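Local atomic coordinates of fibrillarin-like rRNA/tRNA 2'-O-methyltransferase (Aeropyrum pernix, PDB entry 4DF3), a protein that probably uses S-adenosyl-L-methionine to methylate ribose 2'-hydroxyls in rRNA and tRNA at sites chosen by a guide RNA within box C/D ribonucleoprotein particles. Residues R80-G85 / H143-V148; E139-L144 / R169-D174; D149-D154 / G176-A181. The protein carries 2 engineered substitutions. All blocks are in the same frame, centred on the assembly; numbering follows the deposited sequence.

How the contacts relate
Reading from the N terminus, strand 80-84 comes first, and contact 1 spans 57 intervening residues to bring 143-148, the run into strand 148-153, back beside it. Contact 2 starts just upstream, in the loop that leads into strand 148-153, sharing His143 and Leu144 with contact 1, and joins that loop to the end of helix 160-171. Contact 3 opens as contact 1 closes, pairing strand 148-153 with strand 176-183 as a parallel neighbour. Contacts 1 and 3 are therefore in series, whereas contacts 2 and 3 cross, their segments alternating along the chain. Together they join three adjacent strands of the Rossmann-like sheet to the helix on one face, and contacts 1 and 3 both touch S-adenosylmethionine.

Contact 1: residues R80-G85 / H143-V148; sequences RILYLG and HLVEGV. With SAM (S-adenosylmethionine), chain C.
Arg80 and Glu146 form the polar link between 80-85 and 143-148, a salt bridge with Arg80 NH1 only 2.5 Å from Glu146 OE2. That separation is very short, and the N-H...O angle of 143° is bent. OE2 lies at the edge of the guanidinium, near its plane, while the carboxylate itself is turned 63° from that plane. A bend at chi2 (-59°) carries the arginine chain round to this oxygen, which also takes a hydrogen bond from Tyr106 OH. Beside the ion pair the valine packs on the strand: Val148 CB lies on Arg80 O at 3.5 Å, and its CG1 reaches the peptide between Ile81 and Leu82, 3.8 Å from Leu82 N. The apolar contacts follow. The other methyl, Val148 CG2, meets Leu82 CB at 4.0 Å; Leu82 CD1 and Val145 CG1 touch more loosely, 4.4 Å apart.

The C-terminal end of the strand and the glycine after it meet the cofactor. The amino nitrogen of S-adenosylmethionine, atom N, approaches the edge of the Tyr83 ring in its plane and bonds to Tyr83 OH, again at a very short 2.5 Å. A second bond runs from the same N to Gly85 O (3.1 Å). A CB on Gly85 would be crowded by the ribose oxygen O4'.

In the Rossmann-type sheet, strand 80-84 runs parallel between strands 104-109 and 148-153. Ile81 and Tyr83 face helix 90-99, whereas Leu82 and Leu84 pack against Asn167 of helix 160-171.

Contact 2: residues E139-L144 / R169-D174; sequences EKYRHL and RFFLRD
Phe171, Phe170 and Arg142 lose the most surface where the C-terminal end of helix 160-171 meets the loop 139-144. This is the helix of the beta-alpha-beta crossover from strand 148-153 to strand 176-183 in the Rossmann-like fold, and no hydrogen bond spans the two segments, so the evidence for the contact is packing alone.

Phe171 presents its rim to the loop, one edge to Arg142 and the next to Tyr141. Arg142 CA lies in the ring plane off the edge between CE1 and CZ, 3.7 Å from Phe171 CZ. On the neighbouring edge Phe171 CE2 meets Tyr141 CE1 at 3.7 Å. These two rings lie rim to rim, their planes only 14° apart and their centroids separated by 6.0 Å, so neither covers the face of the other. One face of Phe171 is instead covered by Phe170 CB, 3.5 Å above the ring centre. An alanine at Phe171 would take away this ring and is likely to leave a gap beside Tyr141 and the Arg142 backbone.

Phe170 reaches further out and takes the aliphatic part of Arg142. CG of the arginine stands opposite its own backbone N (chi1 -164°), which sends the chain toward the helix until Arg142 CD sits 3.7 Å from Phe170 CD1. The guanidinium is steeply inclined to the phenylalanine ring, at 67°, so they do not stack. Glu139 CB touches the same ring at Phe170 CZ, 4.2 Å away.

Tyr141 OH turns to the helix one turn earlier and hydrogen-bonds Asn167 OD1, while the loop closes on itself through Leu144 N to Tyr141 O at 2.8 Å.

Contact 3: residues D149-D154 / G176-A181; sequences DGLYAD and GYMLMA. With SAM (S-adenosylmethionine), chain C.
Five backbone hydrogen bonds join 149-154 to 176-181 in the alternating pattern of parallel strands, with axes 6° apart. Leu151 turns both N and O to strand 176-183, bonding Tyr177 O and Leu179 N, each at 2.8 Å. Ala153 does likewise, N to Leu179 O (2.8 Å) and O to Ala181 N (3.0 Å). Tyr177 N to Asp149 O completes the ladder.

At the cofactor end, a water donates to Asp154 OD2 (2.7 Å) and Ala181 O (3.1 Å). Asp154, a cofactor-binding residue just past the strand, is salt-bridged through OD1 to Lys61 and weakly bonded to the amino N of S-adenosylmethionine.

CG of Tyr177 lies between its backbone N and carbonyl carbon (chi1 54°), laying the ring over Gly150: the glycine CA stands 3.4 Å from the ring centroid, nearly on its normal, a CH-pi contact. The ring fills the place a Gly150 side chain would need. Tyr152 CD1 meets Leu179 CB at 3.6 Å on the same face.

In the Rossmann-like sheet, 148-153 lies between 80-84 and 176-183. Tyr152, Tyr177 and Leu179 touch strand 224-229, next in the sheet, and Tyr152 also helix 61-67; on the other face Ala153, Met178 and Met180 meet helix 160-171.

Contact 1: residues R80-G85 / H143-V148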
loop_
_atom_site.group_PDB
_atom_site.type_symbol
_atom_site.label_atom_id
_atom_site.label_comp_id
_atom_site.label_asym_id
_atom_site.label_seq_id
_atom_site.Cartn_x
_atom_site.Cartn_y
_atom_site.Cartn_z
ATOM N N ARG A 80 -10.163 3.050 -7.045
ATOM C CA ARG A 80 -10.843 2.358 -5.980
ATOM C C ARG A 80 -9.950 1.143 -5.670
ATOM O O ARG A 80 -9.571 0.386 -6.613
ATOM C CB ARG A 80 -12.171 1.846 -6.535
ATOM C CG ARG A 80 -13.081 2.948 -7.107
ATOM C CD ARG A 80 -13.426 3.970 -6.114
ATOM N NE ARG A 80 -13.978 5.198 -6.714
ATOM C CZ ARG A 80 -15.279 5.525 -6.746
ATOM N NH1 ARG A 80 -16.214 4.721 -6.213
ATOM N NH2 ARG A 80 -15.648 6.675 -7.313
ATOM N N ILE A 81 -9.617 0.956 -4.385
ATOM C CA ILE A 81 -8.614 -0.022 -3.952
ATOM C C ILE A 81 -9.193 -0.881 -2.840
ATOM O O ILE A 81 -9.768 -0.361 -1.851
ATOM C CB ILE A 81 -7.349 0.711 -3.397
ATOM C CG1 ILE A 81 -6.625 1.474 -4.527
ATOM C CG2 ILE A 81 -6.348 -0.281 -2.808
ATOM C CD1 ILE A 81 -5.593 2.432 -3.983
ATOM N N LEU A 82 -9.046 -2.196 -2.978
ATOM C CA LEU A 82 -9.416 -3.056 -1.884
ATOM C C LEU A 82 -8.109 -3.338 -1.119
ATOM O O LEU A 82 -7.166 -3.918 -1.651
ATOM C CB LEU A 82 -9.997 -4.379 -2.392
ATOM C CG LEU A 82 -10.233 -5.486 -1.330
ATOM C CD1 LEU A 82 -11.152 -4.934 -0.226
ATOM C CD2 LEU A 82 -10.921 -6.709 -2.050
ATOM N N TYR A 83 -8.104 -2.963 0.147
ATOM C CA TYR A 83 -6.891 -3.084 0.977
ATOM C C TYR A 83 -7.127 -4.108 2.095
ATOM O O TYR A 83 -7.937 -3.842 3.014
ATOM C CB TYR A 83 -6.569 -1.714 1.562
ATOM C CG TYR A 83 -5.177 -1.585 2.182
ATOM C CD1 TYR A 83 -4.441 -0.446 1.984
ATOM C CD2 TYR A 83 -4.647 -2.580 3.019
ATOM C CE1 TYR A 83 -3.226 -0.276 2.634
ATOM C CE2 TYR A 83 -3.366 -2.450 3.640
ATOM C CZ TYR A 83 -2.699 -1.277 3.452
ATOM O OH TYR A 83 -1.481 -1.079 4.058
ATOM N N LEU A 84 -6.449 -5.254 1.973
ATOM C CA LEU A 84 -6.619 -6.357 2.916
ATOM C C LEU A 84 -5.568 -6.183 3.992
ATOM O O LEU A 84 -4.353 -6.240 3.695
ATOM C CB LEU A 84 -6.536 -7.733 2.251
ATOM C CG LEU A 84 -7.560 -8.015 1.116
ATOM C CD1 LEU A 84 -7.390 -9.430 0.597
ATOM C CD2 LEU A 84 -8.991 -7.704 1.494
ATOM N N GLY A 85 -6.018 -5.920 5.225
ATOM C CA GLY A 85 -5.048 -5.792 6.329
ATOM C C GLY A 85 -4.612 -4.351 6.553
ATOM O O GLY A 85 -3.403 -4.094 6.757
ATOM N N HIS A 143 -21.315 -6.888 -0.178
ATOM C CA HIS A 143 -22.300 -5.836 -0.354
ATOM C C HIS A 143 -21.720 -4.438 -0.071
ATOM O O HIS A 143 -22.360 -3.410 -0.295
ATOM C CB HIS A 143 -23.492 -6.083 0.594
ATOM C CG HIS A 143 -23.151 -6.028 2.042
ATOM N ND1 HIS A 143 -22.316 -6.936 2.654
ATOM C CD2 HIS A 143 -23.600 -5.203 3.026
ATOM C CE1 HIS A 143 -22.249 -6.674 3.950
ATOM N NE2 HIS A 143 -23.030 -5.635 4.210
ATOM N N LEU A 144 -20.509 -4.413 0.441
ATOM C CA LEU A 144 -19.898 -3.145 0.868
ATOM C C LEU A 144 -18.755 -2.696 -0.074
ATOM O O LEU A 144 -18.228 -1.577 0.036
ATOM C CB LEU A 144 -19.409 -3.270 2.313
ATOM C CG LEU A 144 -20.458 -3.572 3.396
ATOM C CD1 LEU A 144 -19.714 -3.885 4.657
ATOM C CD2 LEU A 144 -21.379 -2.362 3.602
ATOM N N VAL A 145 -18.390 -3.565 -0.999
ATOM C CA VAL A 145 -17.208 -3.335 -1.840
ATOM C C VAL A 145 -17.569 -3.485 -3.282
ATOM O O VAL A 145 -17.962 -4.575 -3.724
ATOM C CB VAL A 145 -16.034 -4.297 -1.537
ATOM C CG1 VAL A 145 -14.831 -4.013 -2.493
ATOM C CG2 VAL A 145 -15.566 -4.132 -0.104
ATOM N N GLU A 146 -17.424 -2.393 -4.028
ATOM C CA GLU A 146 -17.623 -2.384 -5.471
ATOM C C GLU A 146 -16.401 -2.956 -6.195
ATOM O O GLU A 146 -15.424 -3.369 -5.544
ATOM C CB GLU A 146 -17.837 -0.907 -5.945
ATOM C CG GLU A 146 -16.580 0.041 -5.815
ATOM C CD GLU A 146 -16.917 1.483 -6.173
ATOM O OE1 GLU A 146 -17.719 1.723 -7.119
ATOM O OE2 GLU A 146 -16.426 2.388 -5.482
ATOM N N GLY A 147 -16.458 -3.004 -7.526
ATOM C CA GLY A 147 -15.313 -3.306 -8.381
ATOM C C GLY A 147 -14.126 -2.409 -8.016
ATOM O O GLY A 147 -14.253 -1.168 -7.859
ATOM N N VAL A 148 -12.949 -3.005 -7.922
ATOM C CA VAL A 148 -11.790 -2.192 -7.603
ATOM C C VAL A 148 -10.742 -2.201 -8.694
ATOM O O VAL A 148 -10.593 -3.191 -9.393
ATOM C CB VAL A 148 -11.161 -2.660 -6.277
ATOM C CG1 VAL A 148 -12.171 -2.323 -5.108
ATOM C CG2 VAL A 148 -10.821 -4.151 -6.305
HETATM N N SAM C . -0.790 -2.768 5.761
HETATM C CA SAM C . -0.455 -2.091 7.047
HETATM C C SAM C . 0.468 -0.918 6.706
HETATM O O SAM C . 1.256 -0.984 5.739
HETATM O OXT SAM C . 0.427 0.100 7.389
HETATM C CB SAM C . 0.279 -3.040 8.057
HETATM C CG SAM C . -0.588 -4.283 8.159
HETATM S SD SAM C . -0.325 -5.323 9.623
HETATM C CE SAM C . 1.170 -6.070 8.924
HETATM C "C5'" SAM C . -1.508 -6.685 9.312
HETATM C "C4'" SAM C . -2.933 -6.380 9.782
HETATM O "O4'" SAM C . -3.900 -7.272 9.229
HETATM C "C3'" SAM C . -3.188 -6.439 11.281
HETATM O "O3'" SAM C . -3.683 -5.141 11.627
HETATM C "C2'" SAM C . -4.143 -7.618 11.526
HETATM O "O2'" SAM C . -5.065 -7.359 12.560
HETATM C "C1'" SAM C . -4.869 -7.724 10.192
HETATM N N9 SAM C . -5.250 -9.093 9.794
HETATM C C8 SAM C . -4.586 -10.312 9.972
HETATM N N7 SAM C . -5.366 -11.317 9.414
HETATM C C5 SAM C . -6.481 -10.770 8.911
HETATM C C6 SAM C . -7.560 -11.315 8.234
HETATM N N6 SAM C . -7.714 -12.668 7.961
HETATM N N1 SAM C . -8.482 -10.351 7.852
HETATM C C2 SAM C . -8.473 -8.983 8.060
HETATM N N3 SAM C . -7.378 -8.468 8.732
HETATM C C4 SAM C . -6.447 -9.365 9.153
#

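Contact 2: residues E139-L144 / R169-D174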
loop_
_atom_site.group_PDB
_atom_site.type_symbol
_atom_site.label_atom_id
_atom_site.label_comp_id
_atom_site.label_asym_id
_atom_site.label_seq_id
_atom_site.Cartn_x
_atom_site.Cartn_y
_atom_site.Cartn_z
ATOM N N GLU A 139 -17.256 -12.967 0.964
ATOM C CA GLU A 139 -18.718 -12.996 0.743
ATOM C C GLU A 139 -19.485 -12.169 1.795
ATOM O O GLU A 139 -20.507 -11.534 1.462
ATOM C CB GLU A 139 -19.228 -14.444 0.628
ATOM C CG GLU A 139 -20.815 -14.537 0.617
ATOM C CD GLU A 139 -21.451 -14.644 1.990
ATOM O OE1 GLU A 139 -20.737 -14.807 3.018
ATOM O OE2 GLU A 139 -22.702 -14.611 2.079
ATOM N N LYS A 140 -18.953 -12.073 2.995
ATOM C CA LYS A 140 -19.629 -11.364 4.082
ATOM C C LYS A 140 -19.504 -9.855 3.905
ATOM O O LYS A 140 -20.210 -9.125 4.611
ATOM C CB LYS A 140 -19.027 -11.708 5.456
ATOM C CG LYS A 140 -19.114 -13.161 5.821
ATOM C CD LYS A 140 -18.286 -13.626 7.050
ATOM C CE LYS A 140 -18.890 -13.313 8.436
ATOM N NZ LYS A 140 -20.361 -13.623 8.705
ATOM N N TYR A 141 -18.603 -9.383 3.022
ATOM C CA TYR A 141 -18.543 -7.942 2.745
ATOM C C TYR A 141 -18.724 -7.574 1.266
ATOM O O TYR A 141 -18.541 -6.413 0.873
ATOM C CB TYR A 141 -17.321 -7.264 3.423
ATOM C CG TYR A 141 -15.998 -7.866 3.088
ATOM C CD1 TYR A 141 -15.354 -7.554 1.864
ATOM C CD2 TYR A 141 -15.280 -8.606 4.045
ATOM C CE1 TYR A 141 -14.163 -8.113 1.557
ATOM C CE2 TYR A 141 -14.047 -9.152 3.749
ATOM C CZ TYR A 141 -13.480 -8.854 2.544
ATOM O OH TYR A 141 -12.260 -9.410 2.324
ATOM N N ARG A 142 -19.173 -8.542 0.465
ATOM C CA ARG A 142 -19.488 -8.320 -0.946
ATOM C C ARG A 142 -20.456 -7.147 -1.153
ATOM O O ARG A 142 -20.390 -6.421 -2.168
ATOM C CB ARG A 142 -20.075 -9.589 -1.568
ATOM C CG ARG A 142 -20.077 -9.588 -3.085
ATOM C CD ARG A 142 -20.778 -10.848 -3.601
ATOM N NE ARG A 142 -21.908 -11.107 -2.705
ATOM C CZ ARG A 142 -22.585 -12.245 -2.646
ATOM N NH1 ARG A 142 -22.238 -13.266 -3.442
ATOM N NH2 ARG A 142 -23.574 -12.361 -1.759
ATOM N N HIS A 143 -21.315 -6.888 -0.178
ATOM C CA HIS A 143 -22.300 -5.836 -0.354
ATOM C C HIS A 143 -21.720 -4.438 -0.071
ATOM O O HIS A 143 -22.360 -3.410 -0.295
ATOM C CB HIS A 143 -23.492 -6.083 0.594
ATOM C CG HIS A 143 -23.151 -6.028 2.042
ATOM N ND1 HIS A 143 -22.316 -6.936 2.654
ATOM C CD2 HIS A 143 -23.600 -5.203 3.026
ATOM C CE1 HIS A 143 -22.249 -6.674 3.950
ATOM N NE2 HIS A 143 -23.030 -5.635 4.210
ATOM N N LEU A 144 -20.509 -4.413 0.441
ATOM C CA LEU A 144 -19.898 -3.145 0.868
ATOM C C LEU A 144 -18.755 -2.696 -0.074
ATOM O O LEU A 144 -18.228 -1.577 0.036
ATOM C CB LEU A 144 -19.409 -3.270 2.313
ATOM C CG LEU A 144 -20.458 -3.572 3.396
ATOM C CD1 LEU A 144 -19.714 -3.885 4.657
ATOM C CD2 LEU A 144 -21.379 -2.362 3.602
ATOM N N ARG A 169 -11.304 -12.607 -7.196
ATOM C CA ARG A 169 -12.472 -13.161 -7.981
ATOM C C ARG A 169 -13.760 -12.388 -7.768
ATOM O O ARG A 169 -14.521 -12.131 -8.731
ATOM C CB ARG A 169 -12.662 -14.664 -7.654
ATOM C CG ARG A 169 -11.656 -15.504 -8.440
ATOM C CD ARG A 169 -11.467 -16.957 -8.002
ATOM N NE ARG A 169 -10.556 -17.620 -8.952
ATOM C CZ ARG A 169 -9.953 -18.807 -8.761
ATOM N NH1 ARG A 169 -10.130 -19.503 -7.631
ATOM N NH2 ARG A 169 -9.147 -19.301 -9.717
ATOM N N PHE A 170 -14.003 -11.967 -6.521
ATOM C CA PHE A 170 -15.165 -11.172 -6.199
ATOM C C PHE A 170 -15.100 -9.730 -6.687
ATOM O O PHE A 170 -16.113 -9.198 -7.139
ATOM C CB PHE A 170 -15.393 -11.134 -4.698
ATOM C CG PHE A 170 -16.125 -12.313 -4.174
ATOM C CD1 PHE A 170 -17.517 -12.377 -4.275
ATOM C CD2 PHE A 170 -15.433 -13.329 -3.549
ATOM C CE1 PHE A 170 -18.215 -13.499 -3.781
ATOM C CE2 PHE A 170 -16.131 -14.470 -3.040
ATOM C CZ PHE A 170 -17.498 -14.536 -3.145
ATOM N N PHE A 171 -13.932 -9.105 -6.645
ATOM C CA PHE A 171 -13.881 -7.623 -6.714
ATOM C C PHE A 171 -12.956 -6.983 -7.759
ATOM O O PHE A 171 -13.119 -5.825 -8.030
ATOM C CB PHE A 171 -13.431 -7.047 -5.342
ATOM C CG PHE A 171 -14.332 -7.469 -4.188
ATOM C CD1 PHE A 171 -15.688 -7.162 -4.208
ATOM C CD2 PHE A 171 -13.837 -8.295 -3.168
ATOM C CE1 PHE A 171 -16.536 -7.614 -3.115
ATOM C CE2 PHE A 171 -14.621 -8.727 -2.082
ATOM C CZ PHE A 171 -16.009 -8.377 -2.051
ATOM N N LEU A 172 -11.900 -7.670 -8.161
ATOM C CA LEU A 172 -10.843 -6.977 -8.881
ATOM C C LEU A 172 -11.223 -6.860 -10.371
ATOM O O LEU A 172 -11.541 -7.876 -11.010
ATOM C CB LEU A 172 -9.486 -7.703 -8.711
ATOM C CG LEU A 172 -8.238 -7.041 -9.356
ATOM C CD1 LEU A 172 -7.997 -5.739 -8.669
ATOM C CD2 LEU A 172 -7.003 -7.972 -9.125
ATOM N N ARG A 173 -11.183 -5.641 -10.883
ATOM C CA ARG A 173 -11.483 -5.412 -12.326
ATOM C C ARG A 173 -10.525 -6.179 -13.196
ATOM O O ARG A 173 -9.383 -6.525 -12.787
ATOM C CB ARG A 173 -11.455 -3.919 -12.671
ATOM C CG ARG A 173 -12.561 -3.101 -12.016
ATOM C CD ARG A 173 -12.491 -1.646 -12.460
ATOM N NE ARG A 173 -12.378 -1.542 -13.905
ATOM C CZ ARG A 173 -13.454 -1.437 -14.715
ATOM N NH1 ARG A 173 -14.675 -1.419 -14.175
ATOM N NH2 ARG A 173 -13.273 -1.415 -16.047
ATOM N N ASP A 174 -10.984 -6.448 -14.420
ATOM C CA ASP A 174 -10.136 -6.980 -15.471
ATOM C C ASP A 174 -8.916 -6.023 -15.641
ATOM O O ASP A 174 -9.102 -4.834 -15.729
ATOM C CB ASP A 174 -10.981 -7.075 -16.762
ATOM C CG ASP A 174 -10.147 -7.328 -18.004
ATOM O OD1 ASP A 174 -9.388 -8.300 -18.000
ATOM O OD2 ASP A 174 -10.259 -6.537 -19.018
#

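Contact 3: residues D149-D154 / G176-A181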
loop_
_atom_site.group_PDB
_atom_site.type_symbol
_atom_site.label_atom_id
_atom_site.label_comp_id
_atom_site.label_asym_id
_atom_site.label_seq_id
_atom_site.Cartn_x
_atom_site.Cartn_y
_atom_site.Cartn_z
ATOM N N ASP A 149 -10.006 -1.110 -8.775
ATOM C CA ASP A 149 -8.911 -0.987 -9.729
ATOM C C ASP A 149 -7.683 -1.750 -9.283
ATOM O O ASP A 149 -6.846 -2.150 -10.127
ATOM C CB ASP A 149 -8.563 0.448 -9.893
ATOM C CG ASP A 149 -9.729 1.236 -10.493
ATOM O OD1 ASP A 149 -9.990 1.012 -11.662
ATOM O OD2 ASP A 149 -10.377 1.996 -9.782
ATOM N N GLY A 150 -7.549 -1.934 -7.965
ATOM C CA GLY A 150 -6.349 -2.595 -7.416
ATOM C C GLY A 150 -6.689 -3.288 -6.083
ATOM O O GLY A 150 -7.698 -2.948 -5.407
ATOM N N LEU A 151 -5.851 -4.225 -5.741
ATOM C CA LEU A 151 -5.999 -5.030 -4.502
ATOM C C LEU A 151 -4.616 -5.022 -3.874
ATOM O O LEU A 151 -3.648 -5.384 -4.476
ATOM C CB LEU A 151 -6.465 -6.442 -4.840
ATOM C CG LEU A 151 -6.787 -7.342 -3.646
ATOM C CD1 LEU A 151 -7.415 -8.618 -4.226
ATOM C CD2 LEU A 151 -5.602 -7.686 -2.766
ATOM N N TYR A 152 -4.547 -4.535 -2.621
ATOM C CA TYR A 152 -3.317 -4.476 -1.914
ATOM C C TYR A 152 -3.497 -5.362 -0.664
ATOM O O TYR A 152 -4.493 -5.219 0.070
ATOM C CB TYR A 152 -3.097 -3.020 -1.456
ATOM C CG TYR A 152 -1.742 -2.844 -0.751
ATOM C CD1 TYR A 152 -0.598 -2.482 -1.468
ATOM C CD2 TYR A 152 -1.632 -3.039 0.660
ATOM C CE1 TYR A 152 0.641 -2.320 -0.784
ATOM C CE2 TYR A 152 -0.369 -2.877 1.353
ATOM C CZ TYR A 152 0.746 -2.534 0.567
ATOM O OH TYR A 152 1.945 -2.325 1.202
ATOM N N ALA A 153 -2.536 -6.254 -0.421
ATOM C CA ALA A 153 -2.725 -7.277 0.638
ATOM C C ALA A 153 -1.512 -7.297 1.519
ATOM O O ALA A 153 -0.406 -7.505 1.036
ATOM C CB ALA A 153 -2.999 -8.668 0.042
ATOM N N ASP A 154 -1.733 -7.112 2.816
ATOM C CA ASP A 154 -0.680 -7.251 3.808
ATOM C C ASP A 154 -1.300 -7.758 5.104
ATOM O O ASP A 154 -1.385 -7.009 6.058
ATOM C CB ASP A 154 0.011 -5.897 4.036
ATOM C CG ASP A 154 1.260 -6.005 4.955
ATOM O OD1 ASP A 154 1.770 -4.939 5.374
ATOM O OD2 ASP A 154 1.686 -7.145 5.309
ATOM N N GLY A 176 -6.907 -5.208 -13.277
ATOM C CA GLY A 176 -6.603 -4.570 -12.000
ATOM C C GLY A 176 -5.249 -5.053 -11.469
ATOM O O GLY A 176 -4.851 -6.166 -11.756
ATOM N N TYR A 177 -4.567 -4.218 -10.705
ATOM C CA TYR A 177 -3.287 -4.614 -10.136
ATOM C C TYR A 177 -3.438 -5.280 -8.775
ATOM O O TYR A 177 -4.396 -5.037 -8.045
ATOM C CB TYR A 177 -2.410 -3.384 -9.990
ATOM C CG TYR A 177 -2.962 -2.193 -9.213
ATOM C CD1 TYR A 177 -2.783 -2.091 -7.821
ATOM C CD2 TYR A 177 -3.721 -1.144 -9.890
ATOM C CE1 TYR A 177 -3.242 -1.005 -7.103
ATOM C CE2 TYR A 177 -4.202 -0.038 -9.152
ATOM C CZ TYR A 177 -3.982 0.011 -7.761
ATOM O OH TYR A 177 -4.426 1.106 -7.029
ATOM N N MET A 178 -2.468 -6.109 -8.426
ATOM C CA MET A 178 -2.474 -6.789 -7.126
ATOM C C MET A 178 -1.097 -6.619 -6.558
ATOM O O MET A 178 -0.078 -6.964 -7.221
ATOM C CB MET A 178 -2.744 -8.315 -7.369
ATOM C CG MET A 178 -3.056 -9.174 -6.111
ATOM S SD MET A 178 -1.631 -9.334 -5.029
ATOM C CE MET A 178 -0.540 -10.211 -6.076
ATOM N N LEU A 179 -1.015 -5.983 -5.386
ATOM C CA LEU A 179 0.254 -5.854 -4.688
ATOM C C LEU A 179 0.102 -6.645 -3.410
ATOM O O LEU A 179 -0.855 -6.461 -2.638
ATOM C CB LEU A 179 0.509 -4.387 -4.341
ATOM C CG LEU A 179 0.873 -3.500 -5.551
ATOM C CD1 LEU A 179 0.623 -1.998 -5.147
ATOM C CD2 LEU A 179 2.367 -3.728 -5.967
ATOM N N MET A 180 1.053 -7.537 -3.196
ATOM C CA MET A 180 1.004 -8.462 -2.000
ATOM C C MET A 180 2.374 -8.444 -1.248
ATOM O O MET A 180 3.424 -8.694 -1.842
ATOM C CB MET A 180 0.607 -9.919 -2.350
ATOM C CG MET A 180 0.344 -10.725 -1.055
ATOM S SD MET A 180 -0.136 -12.425 -1.494
ATOM C CE MET A 180 1.386 -13.292 -1.726
ATOM N N ALA A 181 2.357 -8.021 0.005
ATOM C CA ALA A 181 3.539 -8.181 0.863
ATOM C C ALA A 181 3.622 -9.639 1.319
ATOM O O ALA A 181 2.705 -10.161 1.961
ATOM C CB ALA A 181 3.403 -7.274 2.090
HETATM N N SAM C . -0.790 -2.768 5.761
HETATM C CA SAM C . -0.455 -2.091 7.047
HETATM C C SAM C . 0.468 -0.918 6.706
HETATM O O SAM C . 1.256 -0.984 5.739
HETATM O OXT SAM C . 0.427 0.100 7.389
HETATM C CB SAM C . 0.279 -3.040 8.057
HETATM C CG SAM C . -0.588 -4.283 8.159
HETATM S SD SAM C . -0.325 -5.323 9.623
HETATM C CE SAM C . 1.170 -6.070 8.924
HETATM C "C5'" SAM C . -1.508 -6.685 9.312
HETATM C "C4'" SAM C . -2.933 -6.380 9.782
HETATM O "O4'" SAM C . -3.900 -7.272 9.229
HETATM C "C3'" SAM C . -3.188 -6.439 11.281
HETATM O "O3'" SAM C . -3.683 -5.141 11.627
HETATM C "C2'" SAM C . -4.143 -7.618 11.526
HETATM O "O2'" SAM C . -5.065 -7.359 12.560
HETATM C "C1'" SAM C . -4.869 -7.724 10.192
HETATM N N9 SAM C . -5.250 -9.093 9.794
HETATM C C8 SAM C . -4.586 -10.312 9.972
HETATM N N7 SAM C . -5.366 -11.317 9.414
HETATM C C5 SAM C . -6.481 -10.770 8.911
HETATM C C6 SAM C . -7.560 -11.315 8.234
HETATM N N6 SAM C . -7.714 -12.668 7.961
HETATM N N1 SAM C . -8.482 -10.351 7.852
HETATM C C2 SAM C . -8.473 -8.983 8.060
HETATM N N3 SAM C . -7.378 -8.468 8.732
HETATM C C4 SAM C . -6.447 -9.365 9.153
HETATM O O HOH W 1 1.599 -9.797 4.833
#